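Local coordinates for DNA replication licensing factor MCM related protein (Thermoplasma acidophilum, PDB 4ME3) that probably acts, in its full-length form, as an ATP-driven helicase on single-stranded DNA in replication, this fragment being its zinc-containing N-terminal domain, at residues 151-156 / 184-189; 15-20 / 69-74; 113-118 / 124-129; 53-56 / 61-64. One frame throughout, in Å; residues are numbered along the deposited sequence.

Contact 1. Residues 151-156 / 184-189; sequences HGLTYV and KLRPNL
Leu189 meets Tyr155 through its backbone and Leu153 through the far end of its side chain. From CB outward, Leu189 first passes the phenol, its CB 3.9 Å from Tyr155 OH. With CG set anti to the carbonyl carbon (chi1 -65°), the branch turns to bring CD1 against Leu153, where Leu189 CD1 and Leu153 CD1 lie 3.8 Å apart and the two side chains cross at about a right angle. The same Leu189 CD1 sits over one face of the Arg186 guanidinium, off toward its rim, while Arg186 NH1 makes a salt bridge with Glu146. Both segments belong to the zinc-binding part of the MCM N-terminal domain: strands 153-157 and 183-185 each pair antiparallel with strand 123-147, along its two edges, and the side chain of Leu153 is about 9 Å from the zinc ion. Across that central strand the one hydrogen bond is given by Tyr155 OH to Leu189 O at 2.7 Å. The hydroxyl approaches at 148° to the C=O bond, tilted a little from the carbonyl plane, and the oxygen lies at the ring edge. A phenylalanine in place of Tyr155 would probably leave Leu189 O without this donor and the turn ending at Leu189 less firmly held.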
loop_
_atom_site.group_PDB
_atom_site.type_symbol
_atom_site.label_atom_id
_atom_site.label_comp_id
_atom_site.label_asym_id
_atom_site.label_seq_id
_atom_site.Cartn_x
_atom_site.Cartn_y
_atom_site.Cartn_z
ATOM N N HIS A 151 26.646 7.354 -13.357
ATOM C CA HIS A 151 25.539 8.291 -13.539
ATOM C C HIS A 151 24.265 7.605 -14.032
ATOM O O HIS A 151 23.347 8.261 -14.525
ATOM C CB HIS A 151 25.948 9.419 -14.487
ATOM C CG HIS A 151 27.072 10.258 -13.965
ATOM N ND1 HIS A 151 26.961 11.015 -12.818
ATOM C CD2 HIS A 151 28.330 10.453 -14.422
ATOM C CE1 HIS A 151 28.099 11.641 -12.593
ATOM N NE2 HIS A 151 28.950 11.319 -13.554
ATOM N N GLY A 152 24.208 6.286 -13.889
ATOM C CA GLY A 152 23.006 5.541 -14.208
ATOM C C GLY A 152 21.992 5.679 -13.090
ATOM O O GLY A 152 22.328 6.140 -11.998
ATOM N N LEU A 153 20.755 5.273 -13.355
ATOM C CA LEU A 153 19.680 5.422 -12.382
ATOM C C LEU A 153 19.276 4.100 -11.745
ATOM O O LEU A 153 18.936 3.141 -12.433
ATOM C CB LEU A 153 18.456 6.055 -13.040
ATOM C CG LEU A 153 18.644 7.477 -13.563
ATOM C CD1 LEU A 153 17.402 7.923 -14.310
ATOM C CD2 LEU A 153 18.960 8.431 -12.420
ATOM N N THR A 154 19.315 4.070 -10.417
ATOM C CA THR A 154 18.799 2.953 -9.644
ATOM C C THR A 154 17.524 3.403 -8.950
ATOM O O THR A 154 17.528 4.387 -8.208
ATOM C CB THR A 154 19.807 2.504 -8.575
ATOM O OG1 THR A 154 20.988 2.000 -9.209
ATOM C CG2 THR A 154 19.214 1.420 -7.677
ATOM N N TYR A 155 16.429 2.694 -9.192
ATOM C CA TYR A 155 15.162 3.036 -8.564
ATOM C C TYR A 155 14.939 2.200 -7.311
ATOM O O TYR A 155 15.184 0.996 -7.306
ATOM C CB TYR A 155 14.006 2.852 -9.550
ATOM C CG TYR A 155 13.840 4.011 -10.511
ATOM C CD1 TYR A 155 14.580 4.077 -11.684
ATOM C CD2 TYR A 155 12.948 5.039 -10.240
ATOM C CE1 TYR A 155 14.436 5.137 -12.561
ATOM C CE2 TYR A 155 12.795 6.103 -11.112
ATOM C CZ TYR A 155 13.542 6.144 -12.272
ATOM O OH TYR A 155 13.392 7.201 -13.142
ATOM N N VAL A 156 14.487 2.850 -6.245
ATOM C CA VAL A 156 14.202 2.164 -4.991
ATOM C C VAL A 156 12.804 2.525 -4.510
ATOM O O VAL A 156 12.488 3.699 -4.325
ATOM C CB VAL A 156 15.210 2.545 -3.895
ATOM C CG1 VAL A 156 14.918 1.771 -2.612
ATOM C CG2 VAL A 156 16.632 2.290 -4.365
ATOM N N LYS A 184 22.735 10.195 -5.715
ATOM C CA LYS A 184 22.044 11.479 -5.702
ATOM C C LYS A 184 20.576 11.293 -6.065
ATOM O O LYS A 184 20.259 10.854 -7.164
ATOM C CB LYS A 184 22.699 12.436 -6.698
ATOM C CG LYS A 184 22.048 13.810 -6.767
ATOM C CD LYS A 184 22.770 14.728 -7.744
ATOM C CE LYS A 184 22.416 14.399 -9.186
ATOM N NZ LYS A 184 23.144 15.256 -10.165
ATOM N N LEU A 185 19.684 11.630 -5.136
ATOM C CA LEU A 185 18.249 11.545 -5.383
ATOM C C LEU A 185 17.843 12.509 -6.498
ATOM O O LEU A 185 18.252 13.671 -6.508
ATOM C CB LEU A 185 17.471 11.857 -4.099
ATOM C CG LEU A 185 15.940 11.789 -4.172
ATOM C CD1 LEU A 185 15.464 10.368 -4.433
ATOM C CD2 LEU A 185 15.325 12.328 -2.889
ATOM N N ARG A 186 17.040 12.013 -7.434
ATOM C CA ARG A 186 16.564 12.809 -8.560
ATOM C C ARG A 186 15.039 12.874 -8.544
ATOM O O ARG A 186 14.374 12.073 -9.202
ATOM C CB ARG A 186 17.029 12.188 -9.875
ATOM C CG ARG A 186 18.531 12.013 -9.987
ATOM C CD ARG A 186 19.235 13.352 -10.130
ATOM N NE ARG A 186 18.723 14.111 -11.267
ATOM C CZ ARG A 186 19.051 13.879 -12.534
ATOM N NH1 ARG A 186 19.895 12.901 -12.842
ATOM N NH2 ARG A 186 18.530 14.624 -13.499
ATOM N N PRO A 187 14.480 13.834 -7.796
ATOM C CA PRO A 187 13.024 13.931 -7.627
ATOM C C PRO A 187 12.260 14.046 -8.945
ATOM O O PRO A 187 11.194 13.448 -9.093
ATOM C CB PRO A 187 12.855 15.209 -6.797
ATOM C CG PRO A 187 14.155 15.382 -6.092
ATOM C CD PRO A 187 15.191 14.885 -7.049
ATOM N N ASN A 188 12.791 14.800 -9.901
ATOM C CA ASN A 188 12.077 15.022 -11.152
ATOM C C ASN A 188 11.985 13.766 -12.022
ATOM O O ASN A 188 11.192 13.718 -12.960
ATOM C CB ASN A 188 12.708 16.174 -11.936
ATOM C CG ASN A 188 12.578 17.503 -11.215
ATOM O OD1 ASN A 188 11.790 17.636 -10.277
ATOM N ND2 ASN A 188 13.346 18.495 -11.651
ATOM N N LEU A 189 12.787 12.753 -11.701
ATOM C CA LEU A 189 12.752 11.481 -12.419
ATOM C C LEU A 189 12.099 10.389 -11.574
ATOM O O LEU A 189 12.090 9.215 -11.952
ATOM C CB LEU A 189 14.167 11.047 -12.798
ATOM C CG LEU A 189 14.898 11.950 -13.791
ATOM C CD1 LEU A 189 16.359 11.554 -13.881
ATOM C CD2 LEU A 189 14.238 11.877 -15.158
#

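Contact 2. Residues 15-20 / 69-74; sequences DRIKDL and PEIYIR
Ile17 lays its side chain across the ring of Tyr72, and this CH-pi contact carries most of the joint. Ile17 CD1 stands 3.8 Å from the centroid of the Tyr72 ring and 20° off the ring normal, over one face and shifted toward the hydroxyl-bearing end. The reach comes from an extended chain: with CD1 anti to CA (chi2 173°), the ethyl branch runs straight out from the helix, at about a right angle to the tyrosine. CG1 of the same branch and the CG2 methyl complete the cover, Ile17 CG1 lying 3.9 Å from Tyr72 CE2 and Ile17 CG2 3.8 Å from Tyr72 CD2. These residues join helix 14-27 to helix 69-84 in the helical part of the MCM N-terminal domain, and the CA atoms of Ile17 and Tyr72 approach to 6.9 Å. An alanine in place of Tyr72 would probably open a gap beneath Ile17 and leave its ethyl branch free to turn. Purely aliphatic packing is slighter, limited to Ile17 CD1 and Ile71 CG2 at 4.1 Å. No hydrogen bond joins the two segments themselves, yet polar ties between the same helices flank the apolar patch: the backbone oxygen of Tyr72 accepts from Trp21 NE1, and Lys18 NZ bonds to Gln82 OE1.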
loop_
_atom_site.group_PDB
_atom_site.type_symbol
_atom_site.label_atom_id
_atom_site.label_comp_id
_atom_site.label_asym_id
_atom_site.label_seq_id
_atom_site.Cartn_x
_atom_site.Cartn_y
_atom_site.Cartn_z
ATOM N N ASP A 15 6.997 -17.614 -3.974
ATOM C CA ASP A 15 6.655 -18.222 -5.254
ATOM C C ASP A 15 5.311 -18.931 -5.166
ATOM O O ASP A 15 4.504 -18.862 -6.094
ATOM C CB ASP A 15 7.740 -19.208 -5.689
ATOM C CG ASP A 15 9.059 -18.527 -5.993
ATOM O OD1 ASP A 15 9.036 -17.365 -6.452
ATOM O OD2 ASP A 15 10.119 -19.153 -5.776
ATOM N N ARG A 16 5.067 -19.610 -4.049
ATOM C CA ARG A 16 3.806 -20.318 -3.863
ATOM C C ARG A 16 2.639 -19.343 -3.764
ATOM O O ARG A 16 1.553 -19.611 -4.282
ATOM C CB ARG A 16 3.845 -21.199 -2.613
ATOM C CG ARG A 16 2.463 -21.660 -2.167
ATOM C CD ARG A 16 2.473 -23.070 -1.601
ATOM N NE ARG A 16 1.135 -23.487 -1.181
ATOM C CZ ARG A 16 0.217 -24.012 -1.989
ATOM N NH1 ARG A 16 0.473 -24.196 -3.278
ATOM N NH2 ARG A 16 -0.969 -24.355 -1.503
ATOM N N ILE A 17 2.862 -18.220 -3.089
ATOM C CA ILE A 17 1.817 -17.212 -2.947
ATOM C C ILE A 17 1.487 -16.629 -4.317
ATOM O O ILE A 17 0.319 -16.467 -4.666
ATOM C CB ILE A 17 2.234 -16.101 -1.962
ATOM C CG1 ILE A 17 2.325 -16.669 -0.545
ATOM C CG2 ILE A 17 1.235 -14.953 -1.989
ATOM C CD1 ILE A 17 2.893 -15.695 0.477
ATOM N N LYS A 18 2.519 -16.339 -5.102
ATOM C CA LYS A 18 2.319 -15.805 -6.443
ATOM C C LYS A 18 1.594 -16.815 -7.332
ATOM O O LYS A 18 0.725 -16.442 -8.118
ATOM C CB LYS A 18 3.655 -15.394 -7.065
ATOM C CG LYS A 18 4.283 -14.180 -6.394
ATOM C CD LYS A 18 5.695 -13.916 -6.891
ATOM C CE LYS A 18 5.699 -13.310 -8.282
ATOM N NZ LYS A 18 7.080 -12.967 -8.724
ATOM N N ASP A 19 1.939 -18.093 -7.203
ATOM C CA ASP A 19 1.266 -19.134 -7.976
ATOM C C ASP A 19 -0.221 -19.179 -7.641
ATOM O O ASP A 19 -1.052 -19.358 -8.524
ATOM C CB ASP A 19 1.903 -20.504 -7.728
ATOM C CG ASP A 19 3.195 -20.695 -8.497
ATOM O OD1 ASP A 19 3.402 -19.990 -9.508
ATOM O OD2 ASP A 19 4.003 -21.560 -8.097
ATOM N N LEU A 20 -0.551 -19.010 -6.365
ATOM C CA LEU A 20 -1.945 -18.995 -5.934
ATOM C C LEU A 20 -2.706 -17.811 -6.548
ATOM O O LEU A 20 -3.843 -17.963 -7.001
ATOM C CB LEU A 20 -2.026 -18.968 -4.407
ATOM C CG LEU A 20 -1.663 -20.293 -3.727
ATOM C CD1 LEU A 20 -1.369 -20.090 -2.250
ATOM C CD2 LEU A 20 -2.778 -21.305 -3.907
ATOM N N PRO A 69 -1.548 -9.231 5.207
ATOM C CA PRO A 69 -1.968 -8.510 4.000
ATOM C C PRO A 69 -0.821 -7.859 3.225
ATOM O O PRO A 69 -0.861 -7.882 1.999
ATOM C CB PRO A 69 -2.949 -7.459 4.535
ATOM C CG PRO A 69 -2.635 -7.337 5.999
ATOM C CD PRO A 69 -2.178 -8.697 6.425
ATOM N N GLU A 70 0.179 -7.299 3.897
ATOM C CA GLU A 70 1.254 -6.628 3.164
ATOM C C GLU A 70 1.973 -7.608 2.238
ATOM O O GLU A 70 2.201 -7.314 1.064
ATOM C CB GLU A 70 2.263 -5.969 4.107
ATOM C CG GLU A 70 3.396 -5.272 3.357
ATOM C CD GLU A 70 4.443 -4.670 4.276
ATOM O OE1 GLU A 70 4.249 -4.690 5.510
ATOM O OE2 GLU A 70 5.467 -4.173 3.759
ATOM N N ILE A 71 2.324 -8.773 2.770
ATOM C CA ILE A 71 3.044 -9.784 1.999
ATOM C C ILE A 71 2.195 -10.359 0.862
ATOM O O ILE A 71 2.658 -10.474 -0.275
ATOM C CB ILE A 71 3.515 -10.941 2.901
ATOM C CG1 ILE A 71 4.651 -10.472 3.812
ATOM C CG2 ILE A 71 3.979 -12.124 2.055
ATOM C CD1 ILE A 71 5.005 -11.453 4.906
ATOM N N TYR A 72 0.957 -10.724 1.173
ATOM C CA TYR A 72 0.077 -11.347 0.184
ATOM C C TYR A 72 -0.373 -10.376 -0.901
ATOM O O TYR A 72 -0.437 -10.736 -2.077
ATOM C CB TYR A 72 -1.126 -11.984 0.874
ATOM C CG TYR A 72 -0.811 -13.363 1.397
ATOM C CD1 TYR A 72 0.015 -13.534 2.499
ATOM C CD2 TYR A 72 -1.310 -14.493 0.771
ATOM C CE1 TYR A 72 0.319 -14.787 2.973
ATOM C CE2 TYR A 72 -1.009 -15.755 1.240
ATOM C CZ TYR A 72 -0.194 -15.894 2.339
ATOM O OH TYR A 72 0.114 -17.145 2.815
ATOM N N ILE A 73 -0.680 -9.144 -0.512
ATOM C CA ILE A 73 -1.106 -8.141 -1.482
ATOM C C ILE A 73 0.059 -7.760 -2.396
ATOM O O ILE A 73 -0.103 -7.671 -3.615
ATOM C CB ILE A 73 -1.704 -6.901 -0.781
ATOM C CG1 ILE A 73 -3.067 -7.259 -0.186
ATOM C CG2 ILE A 73 -1.841 -5.745 -1.761
ATOM C CD1 ILE A 73 -3.636 -6.229 0.763
ATOM N N ARG A 74 1.239 -7.557 -1.821
ATOM C CA ARG A 74 2.417 -7.249 -2.627
ATOM C C ARG A 74 2.675 -8.344 -3.666
ATOM O O ARG A 74 3.000 -8.052 -4.818
ATOM C CB ARG A 74 3.648 -7.073 -1.740
ATOM C CG ARG A 74 4.911 -6.730 -2.512
ATOM C CD ARG A 74 6.109 -6.631 -1.584
ATOM N NE ARG A 74 6.521 -5.250 -1.357
ATOM C CZ ARG A 74 7.373 -4.580 -2.130
ATOM N NH1 ARG A 74 7.914 -5.152 -3.198
ATOM N NH2 ARG A 74 7.688 -3.327 -1.836
#

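Contact 3. Residues 113-118 / 124-129; sequences RDIRSA and ISVSGI
Ile115 points its CD1 methyl at two residues of the facing strand, Ile124 and Val126. It meets them at different attitudes: the side chain lies aslant that of Ile124, with the two CD1 atoms of Ile115 and Ile124 4.2 Å apart, and crosses Val126 at about a right angle, Ile115 CD1 being 4.1 Å from Val126 CG2. The strand residues are two apart and so share one face of strand 123-147. Ile124 places CG1 between its backbone N and carbonyl carbon (chi1 63°), which brings its own CD1 up to the incoming methyl. This strand belongs to the OB fold of the MCM N-terminal domain, and the loop 113-118 leads into it; Leu240 also touches Ile115, while Leu259 packs on both strand residues. The loop has its own brace. Arg116 NH1 reaches back to Arg113 O at 2.8 Å and to Ile115 O at 2.9 Å, both oxygens close to the guanidinium plane, although the donor stands well above the carbonyl plane of Ile115. The contact across the segments is thus wholly apolar, methyl on methyl with little directional preference, while the polar bonds of Arg116 stay within the loop and tie its backbone to itself.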
loop_
_atom_site.group_PDB
_atom_site.type_symbol
_atom_site.label_atom_id
_atom_site.label_comp_id
_atom_site.label_asym_id
_atom_site.label_seq_id
_atom_site.Cartn_x
_atom_site.Cartn_y
_atom_site.Cartn_z
ATOM N N ARG A 113 -12.402 1.539 19.798
ATOM C CA ARG A 113 -11.996 1.306 21.181
ATOM C C ARG A 113 -11.668 -0.163 21.463
ATOM O O ARG A 113 -11.081 -0.481 22.498
ATOM C CB ARG A 113 -13.097 1.780 22.130
ATOM C CG ARG A 113 -14.343 0.918 22.088
ATOM C CD ARG A 113 -15.567 1.655 22.629
ATOM N NE ARG A 113 -15.378 2.124 24.000
ATOM C CZ ARG A 113 -15.210 3.395 24.358
ATOM N NH1 ARG A 113 -15.204 4.371 23.458
ATOM N NH2 ARG A 113 -15.050 3.697 25.639
ATOM N N ASP A 114 -12.037 -1.055 20.547
ATOM C CA ASP A 114 -11.811 -2.485 20.744
ATOM C C ASP A 114 -10.534 -2.989 20.068
ATOM O O ASP A 114 -10.162 -4.156 20.214
ATOM C CB ASP A 114 -13.006 -3.289 20.230
ATOM C CG ASP A 114 -14.242 -3.112 21.089
ATOM O OD1 ASP A 114 -14.124 -2.590 22.219
ATOM O OD2 ASP A 114 -15.334 -3.500 20.633
ATOM N N ILE A 115 -9.864 -2.113 19.330
ATOM C CA ILE A 115 -8.627 -2.484 18.654
ATOM C C ILE A 115 -7.529 -2.765 19.680
ATOM O O ILE A 115 -7.404 -2.043 20.669
ATOM C CB ILE A 115 -8.176 -1.367 17.689
ATOM C CG1 ILE A 115 -9.200 -1.226 16.557
ATOM C CG2 ILE A 115 -6.793 -1.666 17.136
ATOM C CD1 ILE A 115 -8.979 -0.027 15.658
ATOM N N ARG A 116 -6.743 -3.813 19.442
ATOM C CA ARG A 116 -5.664 -4.201 20.355
ATOM C C ARG A 116 -4.391 -4.553 19.589
ATOM O O ARG A 116 -4.395 -4.631 18.360
ATOM C CB ARG A 116 -6.101 -5.395 21.206
ATOM C CG ARG A 116 -7.310 -5.132 22.081
ATOM C CD ARG A 116 -6.976 -4.267 23.290
ATOM N NE ARG A 116 -8.127 -4.147 24.183
ATOM C CZ ARG A 116 -9.076 -3.224 24.074
ATOM N NH1 ARG A 116 -9.023 -2.305 23.115
ATOM N NH2 ARG A 116 -10.086 -3.214 24.936
ATOM N N SER A 117 -3.302 -4.771 20.318
ATOM C CA SER A 117 -2.013 -5.060 19.700
ATOM C C SER A 117 -2.038 -6.324 18.845
ATOM O O SER A 117 -1.293 -6.433 17.874
ATOM C CB SER A 117 -0.925 -5.174 20.770
ATOM O OG SER A 117 -0.618 -3.895 21.300
ATOM N N ALA A 118 -2.899 -7.271 19.201
ATOM C CA ALA A 118 -3.018 -8.515 18.445
ATOM C C ALA A 118 -3.480 -8.255 17.010
ATOM O O ALA A 118 -3.289 -9.093 16.130
ATOM C CB ALA A 118 -3.977 -9.468 19.145
ATOM N N ILE A 124 -8.127 -5.282 9.008
ATOM C CA ILE A 124 -9.354 -5.145 9.777
ATOM C C ILE A 124 -10.256 -4.083 9.160
ATOM O O ILE A 124 -9.836 -3.339 8.272
ATOM C CB ILE A 124 -9.058 -4.784 11.250
ATOM C CG1 ILE A 124 -8.351 -3.430 11.349
ATOM C CG2 ILE A 124 -8.204 -5.873 11.897
ATOM C CD1 ILE A 124 -8.206 -2.922 12.779
ATOM N N SER A 125 -11.496 -4.028 9.626
ATOM C CA SER A 125 -12.443 -3.019 9.170
ATOM C C SER A 125 -12.858 -2.151 10.345
ATOM O O SER A 125 -13.201 -2.663 11.405
ATOM C CB SER A 125 -13.671 -3.680 8.550
ATOM O OG SER A 125 -13.297 -4.535 7.484
ATOM N N VAL A 126 -12.841 -0.839 10.142
ATOM C CA VAL A 126 -13.188 0.114 11.189
ATOM C C VAL A 126 -14.175 1.134 10.644
ATOM O O VAL A 126 -14.058 1.566 9.499
ATOM C CB VAL A 126 -11.933 0.838 11.701
ATOM C CG1 VAL A 126 -12.259 1.692 12.914
ATOM C CG2 VAL A 126 -10.847 -0.171 12.033
ATOM N N SER A 127 -15.150 1.513 11.461
ATOM C CA SER A 127 -16.143 2.495 11.051
ATOM C C SER A 127 -16.097 3.709 11.961
ATOM O O SER A 127 -15.666 3.621 13.111
ATOM C CB SER A 127 -17.543 1.883 11.064
ATOM O OG SER A 127 -17.913 1.479 12.370
ATOM N N GLY A 128 -16.534 4.849 11.440
ATOM C CA GLY A 128 -16.538 6.071 12.217
ATOM C C GLY A 128 -16.978 7.275 11.417
ATOM O O GLY A 128 -17.426 7.157 10.279
ATOM N N ILE A 129 -16.850 8.444 12.034
ATOM C CA ILE A 129 -17.213 9.702 11.409
ATOM C C ILE A 129 -15.947 10.522 11.198
ATOM O O ILE A 129 -15.133 10.653 12.107
ATOM C CB ILE A 129 -18.179 10.493 12.307
ATOM C CG1 ILE A 129 -19.396 9.634 12.654
ATOM C CG2 ILE A 129 -18.597 11.792 11.624
ATOM C CD1 ILE A 129 -20.303 10.245 13.700
#

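Contact 4. Residues 53-56 / 61-64; sequences DLED and FAGS
Leu54 and Phe61 are brought together by contrasting torsions: Leu54 holds CG anti to its carbonyl carbon (chi1 -72°), whereas the ring of Phe61 swings out with CG opposite the backbone nitrogen (chi1 -178°). They sit on two short consecutive helices, 51-57 and 59-67, which pack against each other in the helical part of the MCM N-terminal domain after an abrupt change of direction. Leu54 CD2 comes to 3.9 Å from Phe61 CE2, the leucine running at an oblique angle to the aromatic side chain. Helix 14-27 covers this apolar pair: Trp21 stacks edge-to-face with Phe61 and also touches Leu54, and Phe24 adds to the packing on Leu54.

The tightest approach of the backbones lies beside that pair, where the CA atoms of Glu55 and Ala62 are only 5.2 Å apart. A single methyl serves as the spacer there. Ala62 CB is directed at the facing helix and touches main chain as much as side chain, lying 3.8 Å from Leu54 O. The CB of Glu55 heads away from helix 59-67, but its aliphatic stem still flanks the methyl, with Glu55 CG 4.0 Å from Ala62 CB. On the main chain, that same Ala62 CB rests 3.8 Å from Glu55 CA.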
loop_
_atom_site.group_PDB
_atom_site.type_symbol
_atom_site.label_atom_id
_atom_site.label_comp_id
_atom_site.label_asym_id
_atom_site.label_seq_id
_atom_site.Cartn_x
_atom_site.Cartn_y
_atom_site.Cartn_z
ATOM N N ASP A 53 -14.835 -13.939 -3.653
ATOM C CA ASP A 53 -14.175 -14.796 -4.636
ATOM C C ASP A 53 -12.973 -15.504 -4.016
ATOM O O ASP A 53 -12.774 -16.698 -4.225
ATOM C CB ASP A 53 -13.735 -13.984 -5.857
ATOM C CG ASP A 53 -14.905 -13.519 -6.707
ATOM O OD1 ASP A 53 -16.018 -14.062 -6.542
ATOM O OD2 ASP A 53 -14.706 -12.616 -7.546
ATOM N N LEU A 54 -12.168 -14.767 -3.255
ATOM C CA LEU A 54 -10.993 -15.352 -2.615
ATOM C C LEU A 54 -11.372 -16.495 -1.675
ATOM O O LEU A 54 -10.739 -17.550 -1.682
ATOM C CB LEU A 54 -10.208 -14.279 -1.853
ATOM C CG LEU A 54 -9.448 -13.280 -2.728
ATOM C CD1 LEU A 54 -9.030 -12.056 -1.917
ATOM C CD2 LEU A 54 -8.228 -13.929 -3.374
ATOM N N GLU A 55 -12.399 -16.281 -0.859
ATOM C CA GLU A 55 -12.874 -17.323 0.055
ATOM C C GLU A 55 -13.334 -18.565 -0.703
ATOM O O GLU A 55 -13.044 -19.695 -0.302
ATOM C CB GLU A 55 -14.023 -16.798 0.918
ATOM C CG GLU A 55 -13.657 -16.604 2.380
ATOM C CD GLU A 55 -14.805 -16.049 3.200
ATOM O OE1 GLU A 55 -15.774 -15.533 2.602
ATOM O OE2 GLU A 55 -14.738 -16.132 4.444
ATOM N N ASP A 56 -14.056 -18.348 -1.797
ATOM C CA ASP A 56 -14.566 -19.440 -2.620
ATOM C C ASP A 56 -13.421 -20.222 -3.259
ATOM O O ASP A 56 -13.515 -21.434 -3.468
ATOM C CB ASP A 56 -15.479 -18.883 -3.711
ATOM C CG ASP A 56 -16.330 -19.950 -4.356
ATOM O OD1 ASP A 56 -17.253 -20.454 -3.680
ATOM O OD2 ASP A 56 -16.084 -20.278 -5.537
ATOM N N PHE A 61 -6.074 -19.557 1.867
ATOM C CA PHE A 61 -5.425 -18.451 1.175
ATOM C C PHE A 61 -6.109 -17.144 1.550
ATOM O O PHE A 61 -5.446 -16.150 1.857
ATOM C CB PHE A 61 -5.502 -18.686 -0.335
ATOM C CG PHE A 61 -4.819 -17.634 -1.166
ATOM C CD1 PHE A 61 -3.451 -17.440 -1.086
ATOM C CD2 PHE A 61 -5.547 -16.867 -2.061
ATOM C CE1 PHE A 61 -2.823 -16.483 -1.868
ATOM C CE2 PHE A 61 -4.928 -15.912 -2.848
ATOM C CZ PHE A 61 -3.561 -15.720 -2.751
ATOM N N ALA A 62 -7.439 -17.151 1.536
ATOM C CA ALA A 62 -8.214 -15.970 1.910
ATOM C C ALA A 62 -7.879 -15.531 3.336
ATOM O O ALA A 62 -7.631 -14.352 3.592
ATOM C CB ALA A 62 -9.699 -16.252 1.777
ATOM N N GLY A 63 -7.871 -16.483 4.262
ATOM C CA GLY A 63 -7.558 -16.193 5.650
ATOM C C GLY A 63 -6.149 -15.669 5.844
ATOM O O GLY A 63 -5.908 -14.814 6.700
ATOM N N SER A 64 -5.209 -16.186 5.057
ATOM C CA SER A 64 -3.819 -15.762 5.146
ATOM C C SER A 64 -3.663 -14.308 4.707
ATOM O O SER A 64 -2.815 -13.584 5.232
ATOM C CB SER A 64 -2.924 -16.658 4.289
ATOM O OG SER A 64 -2.855 -17.969 4.821
#

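In the fold
From the N terminus, helix 14-27 supplies the first half of contact 2, which is completed only at helix 69-84. Contact 4 opens and closes within that interval, joining helices 51-57 and 59-67 across a short turn. The two touch, Tyr72 and Leu20 of contact 2 packing on Phe61 of contact 4, so the two form one packed group of helices. Contact 3 follows in series as a tight closure between the loop before strand 123-147 and the start of that strand. Contact 1 comes last, at the strand's far end, bridging 153-156 and 184-189 around the zinc-binding excursion; its centre is 39 Å from that of contact 3. None of the four cross along the chain.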